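Local coordinates for uncharacterized protein (Bacteroides thetaiotaomicron VPI-5482, PDB 3KNY) that is of unknown function but is probably a lipoprotein, built of two domains and belonging to the BT_3535-like family, at residues S50-I55 with E81-G86; C130-H135 with P139-A144; D151-I156 with Y182-K187; V161-P166 with N170-S175. All blocks are in the same frame, centred on the assembly; numbering follows the deposited sequence.

Interaction 1 of 4, residues S50-I55 with E81-G86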
loop_
_atom_site.group_PDB
_atom_site.type_symbol
_atom_site.label_atom_id
_atom_site.label_comp_id
_atom_site.label_asym_id
_atom_site.label_seq_id
_atom_site.Cartn_x
_atom_site.Cartn_y
_atom_site.Cartn_z
ATOM N N SER A 50 1.932 12.306 -3.409
ATOM C CA SER A 50 3.078 11.909 -2.577
ATOM C C SER A 50 3.169 12.731 -1.293
ATOM O O SER A 50 4.003 12.449 -0.438
ATOM C CB SER A 50 4.405 12.023 -3.349
ATOM O OG SER A 50 4.871 13.369 -3.370
ATOM N N SER A 51 2.330 13.756 -1.166
ATOM C CA SER A 51 2.308 14.558 0.054
ATOM C C SER A 51 1.463 13.888 1.135
ATOM O O SER A 51 1.440 14.357 2.267
ATOM C CB SER A 51 1.725 15.929 -0.228
ATOM O OG SER A 51 0.323 15.855 -0.381
ATOM N N ARG A 52 0.732 12.834 0.768
ATOM C CA ARG A 52 -0.150 12.118 1.718
ATOM C C ARG A 52 0.033 10.615 1.733
ATOM O O ARG A 52 -0.377 9.975 2.700
ATOM C CB ARG A 52 -1.619 12.378 1.390
ATOM C CG ARG A 52 -2.019 13.818 1.463
ATOM C CD ARG A 52 -2.114 14.278 2.892
ATOM N NE ARG A 52 -2.609 15.639 2.912
ATOM C CZ ARG A 52 -1.855 16.707 2.704
ATOM N NH1 ARG A 52 -0.547 16.576 2.498
ATOM N NH2 ARG A 52 -2.419 17.916 2.710
ATOM N N TYR A 53 0.607 10.057 0.669
ATOM C CA TYR A 53 0.743 8.612 0.520
ATOM C C TYR A 53 2.186 8.265 0.202
ATOM O O TYR A 53 2.878 9.021 -0.495
ATOM C CB TYR A 53 -0.118 8.095 -0.638
ATOM C CG TYR A 53 -1.598 8.273 -0.478
ATOM C CD1 TYR A 53 -2.230 9.458 -0.861
ATOM C CD2 TYR A 53 -2.385 7.235 0.041
ATOM C CE1 TYR A 53 -3.618 9.611 -0.715
ATOM C CE2 TYR A 53 -3.762 7.378 0.196
ATOM C CZ TYR A 53 -4.375 8.558 -0.182
ATOM O OH TYR A 53 -5.731 8.674 -0.024
ATOM N N GLU A 54 2.637 7.126 0.703
ATOM C CA GLU A 54 3.938 6.631 0.351
ATOM C C GLU A 54 3.655 5.588 -0.692
ATOM O O GLU A 54 3.057 4.562 -0.391
ATOM C CB GLU A 54 4.672 6.111 1.571
ATOM C CG GLU A 54 5.126 7.280 2.458
ATOM C CD GLU A 54 5.654 6.862 3.815
ATOM O OE1 GLU A 54 5.089 5.898 4.414
ATOM O OE2 GLU A 54 6.615 7.526 4.283
ATOM N N ILE A 55 4.081 5.882 -1.923
ATOM C CA ILE A 55 3.586 5.224 -3.129
ATOM C C ILE A 55 4.568 4.212 -3.735
ATOM O O ILE A 55 5.759 4.455 -3.846
ATOM C CB ILE A 55 3.228 6.302 -4.195
ATOM C CG1 ILE A 55 2.258 7.339 -3.607
ATOM C CG2 ILE A 55 2.620 5.673 -5.428
ATOM C CD1 ILE A 55 1.907 8.541 -4.527
ATOM N N GLU A 81 -8.015 16.227 -5.665
ATOM C CA GLU A 81 -9.015 17.236 -5.404
ATOM C C GLU A 81 -9.354 17.321 -3.924
ATOM O O GLU A 81 -9.531 18.417 -3.390
ATOM C CB GLU A 81 -10.276 16.967 -6.219
ATOM C CG GLU A 81 -11.401 17.974 -5.953
ATOM C CD GLU A 81 -12.212 18.292 -7.187
ATOM O OE1 GLU A 81 -11.964 17.663 -8.246
ATOM O OE2 GLU A 81 -13.087 19.189 -7.101
ATOM N N ARG A 82 -9.434 16.171 -3.263
ATOM C CA ARG A 82 -9.722 16.149 -1.832
ATOM C C ARG A 82 -8.541 16.609 -1.010
ATOM O O ARG A 82 -8.726 17.250 0.022
ATOM C CB ARG A 82 -10.152 14.760 -1.407
ATOM C CG ARG A 82 -11.435 14.381 -2.074
ATOM C CD ARG A 82 -11.557 12.910 -2.320
ATOM N NE ARG A 82 -12.880 12.670 -2.872
ATOM C CZ ARG A 82 -13.993 12.622 -2.147
ATOM N NH1 ARG A 82 -13.960 12.765 -0.827
ATOM N NH2 ARG A 82 -15.152 12.419 -2.746
ATOM N N ILE A 83 -7.332 16.284 -1.463
ATOM C CA ILE A 83 -6.119 16.761 -0.800
ATOM C C ILE A 83 -6.123 18.267 -0.935
ATOM O O ILE A 83 -5.981 18.957 0.055
ATOM C CB ILE A 83 -4.809 16.159 -1.388
ATOM C CG1 ILE A 83 -4.799 14.633 -1.193
ATOM C CG2 ILE A 83 -3.598 16.780 -0.717
ATOM C CD1 ILE A 83 -3.563 13.899 -1.744
ATOM N N GLU A 84 -6.337 18.769 -2.148
ATOM C CA GLU A 84 -6.373 20.227 -2.393
ATOM C C GLU A 84 -7.501 20.927 -1.629
ATOM O O GLU A 84 -7.302 22.022 -1.104
ATOM C CB GLU A 84 -6.473 20.548 -3.893
ATOM C CG GLU A 84 -5.153 20.434 -4.635
ATOM C CD GLU A 84 -5.309 20.385 -6.157
ATOM O OE1 GLU A 84 -6.294 20.953 -6.688
ATOM O OE2 GLU A 84 -4.431 19.776 -6.824
ATOM N N LYS A 85 -8.667 20.284 -1.538
ATOM C CA LYS A 85 -9.825 20.861 -0.827
ATOM C C LYS A 85 -9.706 20.870 0.696
ATOM O O LYS A 85 -10.640 21.287 1.364
ATOM C CB LYS A 85 -11.133 20.159 -1.253
ATOM C CG LYS A 85 -11.622 20.683 -2.590
ATOM C CD LYS A 85 -12.837 19.972 -3.150
ATOM C CE LYS A 85 -13.267 20.687 -4.438
ATOM N NZ LYS A 85 -14.370 19.986 -5.144
ATOM N N GLY A 86 -8.573 20.425 1.242
ATOM C CA GLY A 86 -8.354 20.389 2.692
ATOM C C GLY A 86 -8.920 19.147 3.371
ATOM O O GLY A 86 -8.833 18.994 4.590
#
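R52 starts with CG anti to its own carbonyl carbon (chi1 -61°) and bends sharply at chi2 (-74°), while I83 holds CG1 beside its backbone N, which leaves CG2 as the branch beside its carbonyl carbon; the two side chains run past each other in opposite directions. CD1 of I83 meets the aliphatic root of the arginine, 3.6 Å from R52 CG and 4.0 Å from R52 CB. The other branch, I83 CG2, lies over one face of the guanidinium, 3.6 Å above the R52 plane and offset toward its rim. CG2 also comes within 4.0 Å of S51 OG, whose hydrogen bond goes to T48 O. At the edge of the Y53 ring, near its plane, I83 CD1 stands 4.4 Å from Y53 CE1, a looser apolar touch. The flat group of R52 is itself restrained: NH1 donates to S51 O (3.0 Å, N-H...O angle 154°) from above the carbonyl plane, and NE bonds to I88 O. No hydrogen bond joins the two segments, so the evidence is for contact by branched carbons and one guanidinium face. Replacing R52, an alanine here would probably uncover part of I83, CG2 losing the guanidinium face, and take this donor from I88 O. I83 sits in the last turn of helix 66-84, which ends in a Schellman motif at G86. Its contact seats the helix's C-terminal end against R52 and Y53, where the chain leads into strand 53-55, within a beta-alpha-beta unit whose parallel strands, 53-55 and 93-97, the helix connects.

Interaction 2 of 4, residues C130-H135 with P139-A144; sequences CTLYTH and PYIKAA
C130 pairs with A143 as an antiparallel hydrogen-bonded pair: A143 N donates to C130 O (2.8 Å, 171°), whereas the return bond from C130 N is weak, and their CB atoms stand on the same face of the sheet. T131 faces K142 in a non-hydrogen-bonded pair; the two side chains cross obliquely, T131 OG1 making a carbon contact with K142 CE at 3.3 Å while its weak hydrogen bond goes to E23 OE1. The next residue breaks the alternation. L132 has helical backbone torsions (phi -83°, psi -27°), so L132 N and Y133 N both point to I141 O, at 2.8 Å and 3.2 Å, and that one carbonyl is gripped twice. L132 CD1 packs at 4.3 Å from A143 CB, while Y133 CD2 lies obliquely to I141 CD1. Regular pairing then resumes, I141 N donating to Y133 O at 2.9 Å. T134 opposes Y140 in a non-hydrogen-bonded pair, and its OG1 hydrogen-bonds with N21 OD1. Just past the last bridge, H135 N still bonds to P139 O (2.7 Å), its imidazole bonding through ND1 to L137 N and meeting F199 edge-to-face. Y133, I141 and A143 share the face that packs toward strands 188-201 and 204-217. Two residues against one, with a one-step shift in register, define a classic beta bulge, here set within the beta hairpin of strands 124-134 and 140-149.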
loop_
_atom_site.group_PDB
_atom_site.type_symbol
_atom_site.label_atom_id
_atom_site.label_comp_id
_atom_site.label_asym_id
_atom_site.label_seq_id
_atom_site.Cartn_x
_atom_site.Cartn_y
_atom_site.Cartn_z
ATOM N N CYS A 130 -0.149 -6.075 -0.676
ATOM C CA CYS A 130 0.288 -4.865 -0.040
ATOM C C CYS A 130 1.220 -5.143 1.136
ATOM O O CYS A 130 0.880 -5.924 2.004
ATOM C CB CYS A 130 -0.993 -4.278 0.478
ATOM S SG CYS A 130 -0.669 -2.825 1.003
ATOM N N THR A 131 2.394 -4.537 1.187
ATOM C CA THR A 131 3.291 -4.827 2.297
ATOM C C THR A 131 3.066 -3.766 3.319
ATOM O O THR A 131 3.384 -2.612 3.077
ATOM C CB THR A 131 4.742 -4.860 1.883
ATOM O OG1 THR A 131 4.911 -5.946 0.977
ATOM C CG2 THR A 131 5.640 -5.070 3.091
ATOM N N LEU A 132 2.515 -4.160 4.461
ATOM C CA LEU A 132 2.137 -3.205 5.489
ATOM C C LEU A 132 3.309 -2.829 6.353
ATOM O O LEU A 132 3.324 -1.733 6.898
ATOM C CB LEU A 132 1.022 -3.743 6.369
ATOM C CG LEU A 132 -0.345 -3.869 5.712
ATOM C CD1 LEU A 132 -1.322 -4.466 6.727
ATOM C CD2 LEU A 132 -0.815 -2.498 5.195
ATOM N N TYR A 133 4.285 -3.726 6.481
ATOM C CA TYR A 133 5.392 -3.490 7.394
ATOM C C TYR A 133 6.540 -4.422 7.101
ATOM O O TYR A 133 6.321 -5.555 6.688
ATOM C CB TYR A 133 4.931 -3.643 8.846
ATOM C CG TYR A 133 6.056 -3.696 9.850
ATOM C CD1 TYR A 133 6.703 -2.556 10.242
ATOM C CD2 TYR A 133 6.483 -4.902 10.388
ATOM C CE1 TYR A 133 7.746 -2.599 11.158
ATOM C CE2 TYR A 133 7.518 -4.957 11.302
ATOM C CZ TYR A 133 8.147 -3.798 11.677
ATOM O OH TYR A 133 9.179 -3.834 12.567
ATOM N N THR A 134 7.767 -3.926 7.285
ATOM C CA THR A 134 8.982 -4.745 7.097
ATOM C C THR A 134 9.965 -4.417 8.176
ATOM O O THR A 134 10.381 -3.290 8.293
ATOM C CB THR A 134 9.676 -4.495 5.752
ATOM O OG1 THR A 134 8.741 -4.720 4.689
ATOM C CG2 THR A 134 10.812 -5.433 5.608
ATOM N N HIS A 135 10.320 -5.395 8.991
ATOM C CA HIS A 135 11.267 -5.144 10.060
ATOM C C HIS A 135 12.659 -5.051 9.428
ATOM O O HIS A 135 12.930 -5.694 8.398
ATOM C CB HIS A 135 11.214 -6.249 11.124
ATOM C CG HIS A 135 11.957 -5.908 12.377
ATOM N ND1 HIS A 135 13.332 -5.980 12.470
ATOM C CD2 HIS A 135 11.521 -5.498 13.590
ATOM C CE1 HIS A 135 13.711 -5.606 13.677
ATOM N NE2 HIS A 135 12.631 -5.308 14.379
ATOM N N PRO A 139 11.634 -9.786 8.677
ATOM C CA PRO A 139 10.259 -10.216 8.782
ATOM C C PRO A 139 9.267 -9.123 8.405
ATOM O O PRO A 139 9.497 -7.953 8.674
ATOM C CB PRO A 139 10.147 -10.583 10.257
ATOM C CG PRO A 139 11.474 -11.089 10.575
ATOM C CD PRO A 139 12.384 -10.139 9.892
ATOM N N TYR A 140 8.169 -9.522 7.781
ATOM C CA TYR A 140 7.228 -8.572 7.215
ATOM C C TYR A 140 5.775 -8.964 7.505
ATOM O O TYR A 140 5.490 -10.114 7.796
ATOM C CB TYR A 140 7.449 -8.486 5.690
ATOM C CG TYR A 140 7.285 -9.805 4.965
ATOM C CD1 TYR A 140 6.027 -10.411 4.847
ATOM C CD2 TYR A 140 8.381 -10.467 4.404
ATOM C CE1 TYR A 140 5.859 -11.650 4.193
ATOM C CE2 TYR A 140 8.222 -11.716 3.751
ATOM C CZ TYR A 140 6.957 -12.283 3.655
ATOM O OH TYR A 140 6.771 -13.471 3.016
ATOM N N ILE A 141 4.868 -7.998 7.414
ATOM C CA ILE A 141 3.433 -8.276 7.439
ATOM C C ILE A 141 2.868 -7.795 6.116
ATOM O O ILE A 141 2.996 -6.607 5.774
ATOM C CB ILE A 141 2.689 -7.520 8.541
ATOM C CG1 ILE A 141 3.214 -7.895 9.933
ATOM C CG2 ILE A 141 1.193 -7.780 8.417
ATOM C CD1 ILE A 141 2.706 -6.927 11.033
ATOM N N LYS A 142 2.251 -8.709 5.375
ATOM C CA LYS A 142 1.611 -8.373 4.112
ATOM C C LYS A 142 0.105 -8.614 4.138
ATOM O O LYS A 142 -0.372 -9.474 4.883
ATOM C CB LYS A 142 2.220 -9.221 3.002
ATOM C CG LYS A 142 3.636 -8.821 2.702
ATOM C CD LYS A 142 4.206 -9.570 1.531
ATOM C CE LYS A 142 5.669 -9.188 1.316
ATOM N NZ LYS A 142 6.059 -9.449 -0.097
ATOM N N ALA A 143 -0.623 -7.879 3.300
ATOM C CA ALA A 143 -2.074 -8.044 3.109
ATOM C C ALA A 143 -2.315 -8.459 1.656
ATOM O O ALA A 143 -1.626 -7.975 0.750
ATOM C CB ALA A 143 -2.825 -6.738 3.439
ATOM N N ALA A 144 -3.244 -9.392 1.439
ATOM C CA ALA A 144 -3.697 -9.799 0.090
ATOM C C ALA A 144 -5.233 -9.738 0.069
ATOM O O ALA A 144 -5.870 -9.994 1.051
ATOM C CB ALA A 144 -3.222 -11.171 -0.239
#

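Interaction 3 of 4, residues D151-I156 with Y182-K187; sequences DDDVTI and YDKDKK
V154 and Y182 meet in a CH-pi contact between two sheets, where strand 154-164 of the three-stranded antiparallel sheet faces strand 177-183 of the mixed sheet. V154 CB stands 3.6 Å from the centroid of the Y182 ring and only 4° off its normal, which puts the branch point over the middle of the face. With CG1 anti to the valine's backbone N (chi1 169°), V154 CG1 comes to 4.0 Å from Y182 CD1, and CG2 lies over the CE1-CZ side of the same face, 3.7 Å from Y182 CE1. V154 O adds a contact at Y182 CD2. Past the aromatic, D153 slides by in the opposite direction, its OD1 3.9 Å from Y182 CE2 and its carboxylate turned 53° from the ring plane. The same OD1 takes a weak bond from V154 N and lies 3.7 Å from K184 CE, where the extended lysine crosses it. Beyond Y182 the chain turns sharply, D183 OD1 accepting from K186 N at 3.0 Å in an Asx motif. P218, at the C terminus, touches both V154 and Y182. A serine in place of Y182 would probably leave the V154 side chain without the ring face it packs on, opening a gap between the sheets that P218 and Y147 would only partly border. No hydrogen bond crosses the contact, and D153 OD2, 4.5 Å from K184 NZ, is too distant for a salt bridge. The chemistry therefore points to an apolar junction, with opposite charges at its margin that may add a modest attraction.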
loop_
_atom_site.group_PDB
_atom_site.type_symbol
_atom_site.label_atom_id
_atom_site.label_comp_id
_atom_site.label_asym_id
_atom_site.label_seq_id
_atom_site.Cartn_x
_atom_site.Cartn_y
_atom_site.Cartn_z
ATOM N N ASP A 151 -18.097 -1.363 -13.244
ATOM C CA ASP A 151 -18.257 0.061 -13.607
ATOM C C ASP A 151 -18.459 0.896 -12.325
ATOM O O ASP A 151 -17.736 1.862 -12.057
ATOM C CB ASP A 151 -19.434 0.257 -14.602
ATOM N N ASP A 152 -19.397 0.443 -11.503
ATOM C CA ASP A 152 -19.852 1.179 -10.320
ATOM C C ASP A 152 -19.101 0.823 -9.055
ATOM O O ASP A 152 -18.511 1.693 -8.423
ATOM C CB ASP A 152 -21.354 0.929 -10.091
ATOM C CG ASP A 152 -21.816 -0.423 -10.638
ATOM O OD1 ASP A 152 -21.966 -0.530 -11.884
ATOM O OD2 ASP A 152 -22.018 -1.365 -9.833
ATOM N N ASP A 153 -19.108 -0.462 -8.706
ATOM C CA ASP A 153 -18.686 -0.882 -7.390
ATOM C C ASP A 153 -17.505 -1.859 -7.364
ATOM O O ASP A 153 -17.231 -2.552 -8.352
ATOM C CB ASP A 153 -19.899 -1.510 -6.679
ATOM C CG ASP A 153 -19.783 -1.470 -5.163
ATOM O OD1 ASP A 153 -18.890 -0.782 -4.613
ATOM O OD2 ASP A 153 -20.607 -2.130 -4.518
ATOM N N VAL A 154 -16.821 -1.887 -6.216
ATOM C CA VAL A 154 -15.786 -2.876 -5.916
ATOM C C VAL A 154 -16.173 -3.688 -4.684
ATOM O O VAL A 154 -16.429 -3.109 -3.630
ATOM C CB VAL A 154 -14.468 -2.208 -5.589
ATOM C CG1 VAL A 154 -13.475 -3.239 -5.024
ATOM C CG2 VAL A 154 -13.942 -1.504 -6.827
ATOM N N THR A 155 -16.192 -5.016 -4.810
ATOM C CA THR A 155 -16.594 -5.883 -3.708
ATOM C C THR A 155 -15.548 -6.955 -3.309
ATOM O O THR A 155 -15.117 -7.754 -4.156
ATOM C CB THR A 155 -17.945 -6.538 -4.000
ATOM O OG1 THR A 155 -17.874 -7.405 -5.159
ATOM C CG2 THR A 155 -19.010 -5.439 -4.149
ATOM N N ILE A 156 -15.201 -6.968 -2.003
ATOM C CA ILE A 156 -14.168 -7.835 -1.432
ATOM C C ILE A 156 -14.678 -9.244 -1.178
ATOM O O ILE A 156 -15.599 -9.452 -0.410
ATOM C CB ILE A 156 -13.630 -7.291 -0.098
ATOM C CG1 ILE A 156 -13.198 -5.820 -0.212
ATOM C CG2 ILE A 156 -12.486 -8.193 0.405
ATOM C CD1 ILE A 156 -12.105 -5.575 -1.206
ATOM N N TYR A 182 -13.721 -1.136 1.160
ATOM C CA TYR A 182 -13.595 -0.278 0.002
ATOM C C TYR A 182 -14.172 1.106 0.338
ATOM O O TYR A 182 -15.320 1.213 0.745
ATOM C CB TYR A 182 -14.300 -0.912 -1.183
ATOM C CG TYR A 182 -14.343 -0.044 -2.407
ATOM C CD1 TYR A 182 -13.185 0.293 -3.082
ATOM C CD2 TYR A 182 -15.561 0.422 -2.910
ATOM C CE1 TYR A 182 -13.229 1.083 -4.222
ATOM C CE2 TYR A 182 -15.615 1.196 -4.033
ATOM C CZ TYR A 182 -14.449 1.526 -4.690
ATOM O OH TYR A 182 -14.510 2.327 -5.801
ATOM N N ASP A 183 -13.351 2.151 0.195
ATOM C CA ASP A 183 -13.777 3.526 0.454
ATOM C C ASP A 183 -14.391 4.101 -0.806
ATOM O O ASP A 183 -13.689 4.352 -1.785
ATOM C CB ASP A 183 -12.597 4.382 0.890
ATOM C CG ASP A 183 -12.995 5.802 1.184
ATOM O OD1 ASP A 183 -13.852 6.365 0.453
ATOM O OD2 ASP A 183 -12.446 6.370 2.144
ATOM N N LYS A 184 -15.695 4.347 -0.780
ATOM C CA LYS A 184 -16.391 4.754 -2.013
ATOM C C LYS A 184 -16.097 6.192 -2.431
ATOM O O LYS A 184 -16.240 6.525 -3.602
ATOM C CB LYS A 184 -17.897 4.490 -1.903
ATOM C CG LYS A 184 -18.240 3.004 -1.824
ATOM C CD LYS A 184 -19.728 2.770 -1.540
ATOM C CE LYS A 184 -20.173 1.342 -1.911
ATOM N NZ LYS A 184 -21.610 1.075 -1.596
ATOM N N ASP A 185 -15.664 7.037 -1.497
ATOM C CA ASP A 185 -15.250 8.402 -1.863
ATOM C C ASP A 185 -13.893 8.419 -2.580
ATOM O O ASP A 185 -13.774 8.940 -3.688
ATOM C CB ASP A 185 -15.129 9.295 -0.630
ATOM C CG ASP A 185 -16.383 9.366 0.150
ATOM O OD1 ASP A 185 -17.460 9.429 -0.477
ATOM O OD2 ASP A 185 -16.283 9.357 1.394
ATOM N N LYS A 186 -12.877 7.859 -1.918
ATOM C CA LYS A 186 -11.513 7.819 -2.432
ATOM C C LYS A 186 -11.371 6.786 -3.536
ATOM O O LYS A 186 -10.422 6.844 -4.306
ATOM C CB LYS A 186 -10.533 7.471 -1.316
ATOM C CG LYS A 186 -10.628 8.359 -0.085
ATOM C CD LYS A 186 -9.488 8.056 0.833
ATOM C CE LYS A 186 -9.631 8.679 2.193
ATOM N NZ LYS A 186 -8.821 7.882 3.133
ATOM N N LYS A 187 -12.311 5.839 -3.598
ATOM C CA LYS A 187 -12.298 4.751 -4.585
ATOM C C LYS A 187 -11.038 3.892 -4.433
ATOM O O LYS A 187 -10.423 3.495 -5.418
ATOM C CB LYS A 187 -12.457 5.305 -6.005
ATOM C CG LYS A 187 -13.736 6.166 -6.176
ATOM C CD LYS A 187 -13.801 6.931 -7.527
ATOM C CE LYS A 187 -14.764 8.124 -7.459
ATOM N NZ LYS A 187 -15.939 7.830 -6.559
#

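Interaction 4 of 4, residues V161-P166 with N170-S175; sequences VYTGSP and NDPSFS
T163, G164 and P172 make the close part of this contact. T163 OG1, anti to its own backbone N (chi1 -171°), lies 3.5 Å from P172 CB while its hydrogen bond goes to Y140 O; the other branch, CG2, rests 3.6 Å from P172 O. G164 brings bare backbone against the proline ring, with P172 CG 3.6 Å from G164 C. One step on, S165 OG approaches N170 OD1 at 2.7 Å, a short polar contact; S165 OG also bonds with Y167 N, and N170 ND2 with K200 O. Packing is looser at the other end, where V161 CG1 reaches F174 CD2 obliquely at 4.3 Å. S173, next to F174, is exposed and points its CB away from 161-166. Strands 161-164 and 173-175 run roughly antiparallel, yet their axes come no nearer than 6.7 Å and no backbone bond joins them, so they are not sheet neighbours. Each pairs with another strand: 154-164 with 140-149, and 173-175 with 188-201. The contact thus bridges the two sheets, with F174 reaching I141 and C193.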
loop_
_atom_site.group_PDB
_atom_site.type_symbol
_atom_site.label_atom_id
_atom_site.label_comp_id
_atom_site.label_asym_id
_atom_site.label_seq_id
_atom_site.Cartn_x
_atom_site.Cartn_y
_atom_site.Cartn_z
ATOM N N VAL A 161 -4.003 -11.573 5.837
ATOM C CA VAL A 161 -2.835 -10.931 6.389
ATOM C C VAL A 161 -1.898 -12.046 6.672
ATOM O O VAL A 161 -2.282 -13.041 7.237
ATOM C CB VAL A 161 -3.121 -10.176 7.655
ATOM C CG1 VAL A 161 -1.824 -9.670 8.235
ATOM C CG2 VAL A 161 -4.049 -9.003 7.345
ATOM N N TYR A 162 -0.677 -11.924 6.213
ATOM C CA TYR A 162 0.296 -12.977 6.463
ATOM C C TYR A 162 1.676 -12.415 6.713
ATOM O O TYR A 162 1.980 -11.235 6.441
ATOM C CB TYR A 162 0.328 -13.974 5.323
ATOM C CG TYR A 162 0.657 -13.363 4.007
ATOM C CD1 TYR A 162 -0.308 -12.710 3.262
ATOM C CD2 TYR A 162 1.927 -13.461 3.482
ATOM C CE1 TYR A 162 -0.004 -12.162 2.028
ATOM C CE2 TYR A 162 2.242 -12.919 2.257
ATOM C CZ TYR A 162 1.280 -12.267 1.539
ATOM O OH TYR A 162 1.613 -11.732 0.321
ATOM N N THR A 163 2.513 -13.296 7.225
ATOM C CA THR A 163 3.800 -12.913 7.681
ATOM C C THR A 163 4.819 -13.875 7.109
ATOM O O THR A 163 4.479 -14.929 6.620
ATOM C CB THR A 163 3.779 -12.887 9.201
ATOM O OG1 THR A 163 4.981 -12.305 9.678
ATOM C CG2 THR A 163 3.619 -14.285 9.770
ATOM N N GLY A 164 6.078 -13.489 7.149
ATOM C CA GLY A 164 7.158 -14.305 6.611
ATOM C C GLY A 164 8.462 -13.533 6.688
ATOM O O GLY A 164 8.530 -12.435 7.271
ATOM N N SER A 165 9.509 -14.116 6.128
ATOM C CA SER A 165 10.821 -13.478 6.097
ATOM C C SER A 165 11.652 -13.996 4.933
ATOM O O SER A 165 11.558 -15.158 4.575
ATOM C CB SER A 165 11.580 -13.759 7.400
ATOM O OG SER A 165 12.928 -13.331 7.300
ATOM N N PRO A 166 12.496 -13.142 4.356
ATOM C CA PRO A 166 13.448 -13.657 3.389
ATOM C C PRO A 166 14.469 -14.595 4.023
ATOM O O PRO A 166 15.038 -15.397 3.316
ATOM C CB PRO A 166 14.137 -12.400 2.878
ATOM C CG PRO A 166 14.044 -11.455 3.987
ATOM C CD PRO A 166 12.706 -11.708 4.616
ATOM N N ASN A 170 13.636 -17.073 11.341
ATOM C CA ASN A 170 12.815 -16.115 12.051
ATOM C C ASN A 170 11.520 -16.654 12.647
ATOM O O ASN A 170 11.095 -16.179 13.687
ATOM C CB ASN A 170 12.528 -14.923 11.144
ATOM C CG ASN A 170 13.778 -14.088 10.876
ATOM O OD1 ASN A 170 13.969 -13.554 9.784
ATOM N ND2 ASN A 170 14.637 -13.977 11.885
ATOM N N ASP A 171 10.884 -17.635 12.014
ATOM C CA ASP A 171 9.542 -18.101 12.453
ATOM C C ASP A 171 8.619 -16.983 12.841
ATOM O O ASP A 171 8.139 -16.933 13.975
ATOM C CB ASP A 171 9.622 -18.994 13.674
ATOM C CG ASP A 171 10.091 -20.333 13.362
ATOM O OD1 ASP A 171 10.523 -20.585 12.203
ATOM O OD2 ASP A 171 10.031 -21.131 14.319
ATOM N N PRO A 172 8.370 -16.067 11.925
ATOM C CA PRO A 172 7.499 -14.993 12.344
ATOM C C PRO A 172 6.053 -15.456 12.507
ATOM O O PRO A 172 5.608 -16.380 11.875
ATOM C CB PRO A 172 7.638 -13.965 11.226
ATOM C CG PRO A 172 8.156 -14.705 10.064
ATOM C CD PRO A 172 8.869 -15.907 10.555
ATOM N N SER A 173 5.337 -14.724 13.320
ATOM C CA SER A 173 4.025 -15.043 13.787
ATOM C C SER A 173 3.262 -13.731 13.973
ATOM O O SER A 173 3.803 -12.769 14.528
ATOM C CB SER A 173 4.200 -15.663 15.151
ATOM O OG SER A 173 3.105 -16.468 15.416
ATOM N N PHE A 174 2.021 -13.657 13.532
ATOM C CA PHE A 174 1.238 -12.435 13.762
ATOM C C PHE A 174 -0.023 -12.806 14.483
ATOM O O PHE A 174 -0.768 -13.658 14.032
ATOM C CB PHE A 174 0.870 -11.733 12.473
ATOM C CG PHE A 174 0.059 -10.470 12.668
ATOM C CD1 PHE A 174 0.671 -9.276 13.036
ATOM C CD2 PHE A 174 -1.312 -10.456 12.439
ATOM C CE1 PHE A 174 -0.081 -8.116 13.199
ATOM C CE2 PHE A 174 -2.055 -9.291 12.581
ATOM C CZ PHE A 174 -1.438 -8.123 12.958
ATOM N N SER A 175 -0.253 -12.155 15.607
ATOM C CA SER A 175 -1.471 -12.297 16.324
ATOM C C SER A 175 -2.161 -10.909 16.468
ATOM O O SER A 175 -1.532 -9.944 16.827
ATOM C CB SER A 175 -1.140 -12.929 17.654
ATOM O OG SER A 175 -2.072 -12.565 18.629
#

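In the fold
From the N terminus, interaction 1 closes first, over a loop of mostly helix, and binds helix 66-84 to strand 53-55. Interaction 2 follows in series, closing the short hairpin connection, 135-139, between adjacent strands. Interaction 3 spans a longer stretch, bringing 151-156 to 182-187, and interaction 4 is nested inside it; both use strand 154-164, at parts whose contact centres lie about 29 Å apart. Interactions 2 and 4 touch directly, K142 N meeting Y162 O across neighbouring strands and I141 packing on V161. Interactions 1 and 3 touch through R82 with D185 and Y53 with K186. Interactions 3 and 4 join the three-stranded sheet to the mixed one.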